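Local coordinates for hypothetical protein AF2331 (Archaeoglobus fulgidus, PDB 2FDO) that is of unknown function but forms an interdigitated dimer with an unusual alpha + beta fold, at residues V26-S31 / D60-D65; E18-D23 / E71-A76. All coordinates share one frame; numbering follows the deposited sequence.

Interaction 1. Residues V26-S31 / D60-D65; sequences VVVVSS and DIFDAD
Val28, on strand 25-41, meets Ile61 and Phe62 of the loop that follows strand 48-58, in a small, buried and wholly apolar contact. Both methyl branches of Val28 approach the terminal methyl of Ile61: CG1 lies 4.1 Å from CD1 and CG2 of the same valine 4.2 Å from it, so the two side chains reach each other tip to tip. CB of Ile61 already points at the strand; CG1, between the backbone N and the carbonyl carbon (chi1 67°), and an extended second torsion (chi2 -160°) carry CD1 on to it.

The ring of Phe62 completes the apolar patch. Its CZ corner lies 4.4 Å from Val28 CG2, an oblique approach, and CG1 of the neighbouring Ile61 stands 3.9 Å above the plane of the Phe62 ring, displaced toward its rim. Phe57 and Ile69 also pack on this phenyl group.

Polar interactions belong to the flanks. Ser30 OG bonds to Ala56 O and Asp32 N, Asp65 caps the start of helix 66-71, and residues 26-30 pair antiparallel with a strand of the second subunit. With no polar pair between the segments, van der Waals contact of buried hydrocarbon is what joins loop and strand here.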
ATOM      1  N   VAL A  26      -7.516  12.512   4.128  1.00 55.28           N
ATOM      2  CA  VAL A  26      -6.328  12.195   4.929  1.00 53.45           C
ATOM      3  C   VAL A  26      -5.809  10.866   4.441  1.00 53.02           C
ATOM      4  O   VAL A  26      -6.523  10.173   3.734  1.00 53.27           O
ATOM      5  CB  VAL A  26      -6.635  12.133   6.423  1.00 53.42           C
ATOM      6  CG1 VAL A  26      -6.810  13.569   6.972  1.00 54.52           C
ATOM      7  CG2 VAL A  26      -7.854  11.288   6.685  1.00 50.64           C
ATOM      8  N   VAL A  27      -4.563  10.524   4.767  1.00 52.28           N
ATOM      9  CA  VAL A  27      -3.987   9.270   4.328  1.00 51.76           C
ATOM     10  C   VAL A  27      -3.773   8.340   5.556  1.00 52.31           C
ATOM     11  O   VAL A  27      -3.039   8.677   6.491  1.00 53.29           O
ATOM     12  CB  VAL A  27      -2.653   9.462   3.572  1.00 51.27           C
ATOM     13  CG1 VAL A  27      -2.306   8.196   2.850  1.00 51.49           C
ATOM     14  CG2 VAL A  27      -2.731  10.600   2.606  1.00 49.72           C
ATOM     15  N   VAL A  28      -4.454   7.199   5.565  1.00 51.20           N
ATOM     16  CA  VAL A  28      -4.186   6.146   6.501  1.00 50.00           C
ATOM     17  C   VAL A  28      -3.067   5.288   5.893  1.00 50.30           C
ATOM     18  O   VAL A  28      -3.148   4.858   4.718  1.00 48.67           O
ATOM     19  CB  VAL A  28      -5.412   5.292   6.676  1.00 51.33           C
ATOM     20  CG1 VAL A  28      -5.085   4.007   7.465  1.00 49.88           C
ATOM     21  CG2 VAL A  28      -6.559   6.109   7.311  1.00 48.85           C
ATOM     22  N   VAL A  29      -2.005   5.108   6.683  1.00 49.83           N
ATOM     23  CA  VAL A  29      -0.792   4.428   6.255  1.00 49.90           C
ATOM     24  C   VAL A  29      -0.648   3.202   7.139  1.00 50.63           C
ATOM     25  O   VAL A  29      -0.742   3.313   8.340  1.00 51.20           O
ATOM     26  CB  VAL A  29       0.439   5.308   6.413  1.00 49.49           C
ATOM     27  CG1 VAL A  29       1.710   4.519   6.032  1.00 49.54           C
ATOM     28  CG2 VAL A  29       0.310   6.574   5.549  1.00 47.96           C
ATOM     29  N   SER A  30      -0.420   2.033   6.558  1.00 50.55           N
ATOM     30  CA  SER A  30      -0.158   0.881   7.372  1.00 49.72           C
ATOM     31  C   SER A  30       1.144   0.258   6.895  1.00 50.12           C
ATOM     32  O   SER A  30       1.337   0.008   5.718  1.00 50.16           O
ATOM     33  CB  SER A  30      -1.271  -0.122   7.203  1.00 49.48           C
ATOM     34  OG  SER A  30      -0.811  -1.447   7.544  1.00 52.79           O
ATOM     35  N   SER A  31       2.041  -0.019   7.817  1.00 51.13           N
ATOM     36  CA  SER A  31       3.190  -0.836   7.492  1.00 51.93           C
ATOM     37  C   SER A  31       3.007  -2.230   8.113  1.00 51.44           C
ATOM     38  O   SER A  31       3.954  -2.968   8.219  1.00 52.53           O
ATOM     39  CB  SER A  31       4.449  -0.152   7.984  1.00 51.88           C
ATOM     40  OG  SER A  31       4.374   0.061   9.397  1.00 55.16           O
ATOM     41  N   ASP A  60     -11.573   0.806  13.369  1.00 54.16           N
ATOM     42  CA  ASP A  60     -12.183   1.749  14.360  1.00 54.38           C
ATOM     43  C   ASP A  60     -11.939   3.229  13.998  1.00 55.25           C
ATOM     44  O   ASP A  60     -12.501   4.138  14.645  1.00 55.90           O
ATOM     45  CB  ASP A  60     -11.598   1.509  15.751  1.00 53.50           C
ATOM     46  CG  ASP A  60     -10.101   1.891  15.817  1.00 54.19           C
ATOM     47  N   ILE A  61     -11.078   3.469  12.996  1.00 55.49           N
ATOM     48  CA  ILE A  61     -10.764   4.827  12.561  1.00 54.94           C
ATOM     49  C   ILE A  61     -11.743   5.290  11.489  1.00 55.10           C
ATOM     50  O   ILE A  61     -11.877   6.478  11.231  1.00 53.97           O
ATOM     51  CB  ILE A  61      -9.292   4.996  12.155  1.00 54.97           C
ATOM     52  CG1 ILE A  61      -8.924   4.213  10.901  1.00 53.78           C
ATOM     53  CG2 ILE A  61      -8.379   4.602  13.310  1.00 55.75           C
ATOM     54  CD1 ILE A  61      -7.435   3.985  10.768  1.00 50.10           C
ATOM     55  N   PHE A  62     -12.460   4.332  10.918  1.00 55.67           N
ATOM     56  CA  PHE A  62     -13.503   4.639   9.973  1.00 56.87           C
ATOM     57  C   PHE A  62     -14.861   4.675  10.619  1.00 57.65           C
ATOM     58  O   PHE A  62     -15.207   3.782  11.348  1.00 57.40           O
ATOM     59  CB  PHE A  62     -13.543   3.566   8.901  1.00 56.70           C
ATOM     60  CG  PHE A  62     -12.301   3.473   8.134  1.00 56.82           C
ATOM     61  CD1 PHE A  62     -11.422   2.405   8.347  1.00 57.24           C
ATOM     62  CD2 PHE A  62     -11.976   4.463   7.210  1.00 56.34           C
ATOM     63  CE1 PHE A  62     -10.223   2.313   7.623  1.00 58.69           C
ATOM     64  CE2 PHE A  62     -10.791   4.381   6.480  1.00 57.78           C
ATOM     65  CZ  PHE A  62      -9.905   3.317   6.689  1.00 57.62           C
ATOM     66  N   ASP A  63     -15.622   5.726  10.360  1.00 59.01           N
ATOM     67  CA  ASP A  63     -17.070   5.657  10.486  1.00 59.61           C
ATOM     68  C   ASP A  63     -17.537   5.315   9.067  1.00 60.22           C
ATOM     69  O   ASP A  63     -17.928   6.190   8.288  1.00 60.35           O
ATOM     70  CB  ASP A  63     -17.652   6.988  10.980  1.00 59.95           C
ATOM     71  N   ALA A  64     -17.422   4.041   8.723  1.00 60.91           N
ATOM     72  CA  ALA A  64     -17.653   3.556   7.363  1.00 61.86           C
ATOM     73  C   ALA A  64     -17.806   2.036   7.408  1.00 62.50           C
ATOM     74  O   ALA A  64     -17.098   1.357   8.171  1.00 62.39           O
ATOM     75  CB  ALA A  64     -16.475   3.928   6.457  1.00 61.41           C
ATOM     76  N   ASP A  65     -18.725   1.493   6.606  1.00 63.27           N
ATOM     77  CA  ASP A  65     -18.801   0.029   6.479  1.00 64.03           C
ATOM     78  C   ASP A  65     -17.790  -0.553   5.465  1.00 63.61           C
ATOM     79  O   ASP A  65     -17.032   0.189   4.798  1.00 64.00           O
ATOM     80  CB  ASP A  65     -20.246  -0.471   6.248  1.00 64.50           C
ATOM     81  CG  ASP A  65     -20.785  -0.140   4.848  1.00 66.07           C
ATOM     82  OD1 ASP A  65     -19.984   0.188   3.939  1.00 65.82           O
ATOM     83  OD2 ASP A  65     -22.024  -0.245   4.661  1.00 67.57           O
TER

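Interaction 2. Residues E18-D23 / E71-A76; sequences EGHLED and EMMKYA
His20, the last residue of helix 10-20, faces Met73 and Tyr75 of segment 71-76. Just before them, Met72 leaves the helical conformation of helix 66-71, and its carbonyl is put to local use: Lys74 NZ donates to Met72 O over 2.8 Å, with a C=O...N angle of 136°. Met72 also packs against Lys84 of the second subunit.

Met73, a selenomethionine, turns toward the helix end. With CG anti to the backbone N (chi1 -172°), its chain carries SE to 4.3 Å from His20 O and 4.4 Å from His20 CD2. The selenium meets the imidazole at its edge, 5.5 Å from the ring centroid and 77° off the ring normal.

Lys74 curls back along its own backbone, where its ammonium also bonds to Ile69 O, so two carbonyls near the end of helix 66-71 hold it. It makes a cation-pi interaction with Phe36 of the second subunit as well.

Tyr75 crosses the His20 side chain at about a right angle. Its OH comes to 3.1 Å from His20 CD2, obliquely to the imidazole. Phe16 links the two side chains: its ring meets the imidazole and is edge-to-face with that of Tyr75, and its O accepts a bond from His20 ND1, which helps fix the rotation of the imidazole. The contact therefore rests on van der Waals packing of Met73 at the imidazole edge and on the close phenol oxygen, which may have a weak, bent C-H...O component at CD2.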
ATOM      1  N   GLU A  18       0.113  13.946  -5.993  1.00 60.70           N
ATOM      2  CA  GLU A  18      -0.517  15.243  -6.085  1.00 60.92           C
ATOM      3  C   GLU A  18      -1.807  15.108  -6.887  1.00 61.70           C
ATOM      4  O   GLU A  18      -2.822  15.708  -6.538  1.00 61.89           O
ATOM      5  CB  GLU A  18       0.440  16.273  -6.729  1.00 60.94           C
ATOM      6  CG  GLU A  18      -0.203  17.543  -7.353  1.00 60.27           C
ATOM      7  CD  GLU A  18      -0.546  18.655  -6.357  1.00 62.61           C
ATOM      8  OE1 GLU A  18      -0.574  18.377  -5.154  1.00 61.17           O
ATOM      9  OE2 GLU A  18      -0.792  19.844  -6.775  1.00 67.15           O
ATOM     10  N   GLY A  19      -1.744  14.325  -7.963  1.00 61.73           N
ATOM     11  CA  GLY A  19      -2.889  14.034  -8.782  1.00 63.10           C
ATOM     12  C   GLY A  19      -3.980  13.242  -8.055  1.00 64.79           C
ATOM     13  O   GLY A  19      -5.140  13.367  -8.423  1.00 65.10           O
ATOM     14  N   HIS A  20      -3.632  12.433  -7.050  1.00 64.86           N
ATOM     15  CA  HIS A  20      -4.604  11.474  -6.515  1.00 66.98           C
ATOM     16  C   HIS A  20      -5.131  11.896  -5.177  1.00 67.17           C
ATOM     17  O   HIS A  20      -6.029  11.278  -4.640  1.00 68.16           O
ATOM     18  CB  HIS A  20      -4.098   9.999  -6.536  1.00 66.81           C
ATOM     19  CG  HIS A  20      -3.953   9.440  -7.936  1.00 71.24           C
ATOM     20  ND1 HIS A  20      -3.079   9.970  -8.876  1.00 73.14           N
ATOM     21  CD2 HIS A  20      -4.604   8.434  -8.572  1.00 73.49           C
ATOM     22  CE1 HIS A  20      -3.192   9.309 -10.016  1.00 71.84           C
ATOM     23  NE2 HIS A  20      -4.111   8.372  -9.860  1.00 73.20           N
ATOM     24  N   LEU A  21      -4.617  12.998  -4.661  1.00 68.06           N
ATOM     25  CA  LEU A  21      -5.058  13.454  -3.363  1.00 68.61           C
ATOM     26  C   LEU A  21      -6.141  14.501  -3.516  1.00 69.34           C
ATOM     27  O   LEU A  21      -5.862  15.676  -3.907  1.00 70.45           O
ATOM     28  CB  LEU A  21      -3.874  13.956  -2.497  1.00 69.05           C
ATOM     29  CG  LEU A  21      -2.894  12.921  -1.879  1.00 69.63           C
ATOM     30  CD1 LEU A  21      -1.576  13.569  -1.367  1.00 67.74           C
ATOM     31  CD2 LEU A  21      -3.551  12.036  -0.779  1.00 67.94           C
ATOM     32  N   GLU A  22      -7.382  14.070  -3.233  1.00 69.94           N
ATOM     33  CA  GLU A  22      -8.589  14.950  -3.242  1.00 69.49           C
ATOM     34  C   GLU A  22      -8.411  15.997  -2.147  1.00 69.38           C
ATOM     35  O   GLU A  22      -7.594  15.800  -1.217  1.00 70.13           O
ATOM     36  CB  GLU A  22      -9.897  14.147  -3.062  1.00 68.84           C
ATOM     37  N   ASP A  23      -9.135  17.108  -2.261  1.00 68.62           N
ATOM     38  CA  ASP A  23      -8.921  18.235  -1.352  1.00 67.71           C
ATOM     39  C   ASP A  23      -9.098  17.868   0.166  1.00 67.07           C
ATOM     40  O   ASP A  23      -8.186  18.107   0.988  1.00 67.47           O
ATOM     41  CB  ASP A  23      -9.792  19.428  -1.768  1.00 68.20           C
ATOM     42  N   GLU A  71     -14.305   0.603  -1.382  1.00 59.46           N
ATOM     43  CA  GLU A  71     -14.494   1.549  -2.470  1.00 61.49           C
ATOM     44  C   GLU A  71     -13.456   2.657  -2.464  1.00 61.96           C
ATOM     45  O   GLU A  71     -13.163   3.258  -3.504  1.00 61.82           O
ATOM     46  CB  GLU A  71     -15.881   2.167  -2.366  1.00 61.32           C
ATOM     47  CG  GLU A  71     -16.588   2.220  -3.694  1.00 65.63           C
ATOM     48  CD  GLU A  71     -16.879   0.817  -4.240  1.00 70.40           C
ATOM     49  OE1 GLU A  71     -15.902   0.066  -4.533  1.00 71.63           O
ATOM     50  OE2 GLU A  71     -18.089   0.468  -4.363  1.00 73.10           O
HETATM   51  N   MSE A  72     -12.916   2.925  -1.276  1.00 62.75           N
HETATM   52  CA  MSE A  72     -11.878   3.912  -1.098  1.00 64.61           C
HETATM   53  C   MSE A  72     -10.608   3.619  -1.880  1.00 63.79           C
HETATM   54  O   MSE A  72     -10.179   2.497  -1.998  1.00 63.56           O
HETATM   55  CB  MSE A  72     -11.557   4.049   0.365  1.00 63.83           C
HETATM   56  CG  MSE A  72     -12.626   4.766   1.105  1.00 65.20           C
HETATM   57 SE   MSE A  72     -12.194   4.693   3.008  1.00 70.85          SE
HETATM   58  CE  MSE A  72     -14.030   5.178   3.817  1.00 63.42           C
HETATM   59  N   MSE A  73     -10.051   4.671  -2.442  1.00 64.46           N
HETATM   60  CA  MSE A  73      -8.789   4.665  -3.167  1.00 67.99           C
HETATM   61  C   MSE A  73      -7.621   4.249  -2.247  1.00 62.15           C
HETATM   62  O   MSE A  73      -7.319   4.932  -1.238  1.00 61.28           O
HETATM   63  CB  MSE A  73      -8.599   6.087  -3.668  1.00 66.37           C
HETATM   64  CG  MSE A  73      -7.473   6.355  -4.599  1.00 74.79           C
HETATM   65 SE   MSE A  73      -8.108   7.749  -5.963  1.00 89.14          SE
HETATM   66  CE  MSE A  73      -9.547   6.409  -6.891  1.00 86.05           C
ATOM     67  N   LYS A  74      -6.962   3.151  -2.614  1.00 57.85           N
ATOM     68  CA  LYS A  74      -5.852   2.616  -1.855  1.00 54.25           C
ATOM     69  C   LYS A  74      -4.792   2.007  -2.739  1.00 52.84           C
ATOM     70  O   LYS A  74      -5.121   1.529  -3.816  1.00 51.89           O
ATOM     71  CB  LYS A  74      -6.348   1.529  -0.854  1.00 54.03           C
ATOM     72  CG  LYS A  74      -7.258   0.429  -1.431  1.00 52.49           C
ATOM     73  CD  LYS A  74      -7.789  -0.522  -0.340  1.00 52.44           C
ATOM     74  CE  LYS A  74      -9.002   0.104   0.383  1.00 53.75           C
ATOM     75  NZ  LYS A  74     -10.260   0.149  -0.473  1.00 51.51           N
ATOM     76  N   TYR A  75      -3.543   1.977  -2.242  1.00 50.80           N
ATOM     77  CA  TYR A  75      -2.368   1.541  -2.974  1.00 50.95           C
ATOM     78  C   TYR A  75      -1.429   0.894  -2.002  1.00 51.57           C
ATOM     79  O   TYR A  75      -1.347   1.312  -0.828  1.00 51.86           O
ATOM     80  CB  TYR A  75      -1.584   2.716  -3.610  1.00 51.00           C
ATOM     81  CG  TYR A  75      -2.415   3.513  -4.521  1.00 52.04           C
ATOM     82  CD1 TYR A  75      -3.124   4.619  -4.040  1.00 51.03           C
ATOM     83  CD2 TYR A  75      -2.560   3.135  -5.875  1.00 53.81           C
ATOM     84  CE1 TYR A  75      -3.987   5.338  -4.877  1.00 55.16           C
ATOM     85  CE2 TYR A  75      -3.385   3.857  -6.736  1.00 54.09           C
ATOM     86  CZ  TYR A  75      -4.104   4.968  -6.225  1.00 55.75           C
ATOM     87  OH  TYR A  75      -4.942   5.707  -7.046  1.00 56.58           O
ATOM     88  N   ALA A  76      -0.701  -0.096  -2.503  1.00 50.62           N
ATOM     89  CA  ALA A  76       0.584  -0.480  -1.920  1.00 50.98           C
ATOM     90  C   ALA A  76       1.749   0.202  -2.632  1.00 51.69           C
ATOM     91  O   ALA A  76       1.819   0.331  -3.900  1.00 52.48           O
ATOM     92  CB  ALA A  76       0.788  -1.996  -1.979  1.00 49.33           C
TER

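In the fold
Interactions 1 and 2 have centres about 13 Å apart and touch directly: Phe62 and Ala64 of interaction 1 pack on Met72 of interaction 2, and Val27 packs on Leu21. In chain order, 18-23 precedes 26-31, then come 60-65 and 71-76, so interaction 2 brackets both segments of interaction 1. Helix 10-20 leads into strand 25-41, while helix 66-71 connects 60-65 to 71-76, its last residue opening the latter. Strands 25-41 and 74-81 each pair antiparallel with a strand of the second subunit, which places both contacts beside sheets that run on across the interface, in keeping with the interdigitated dimer.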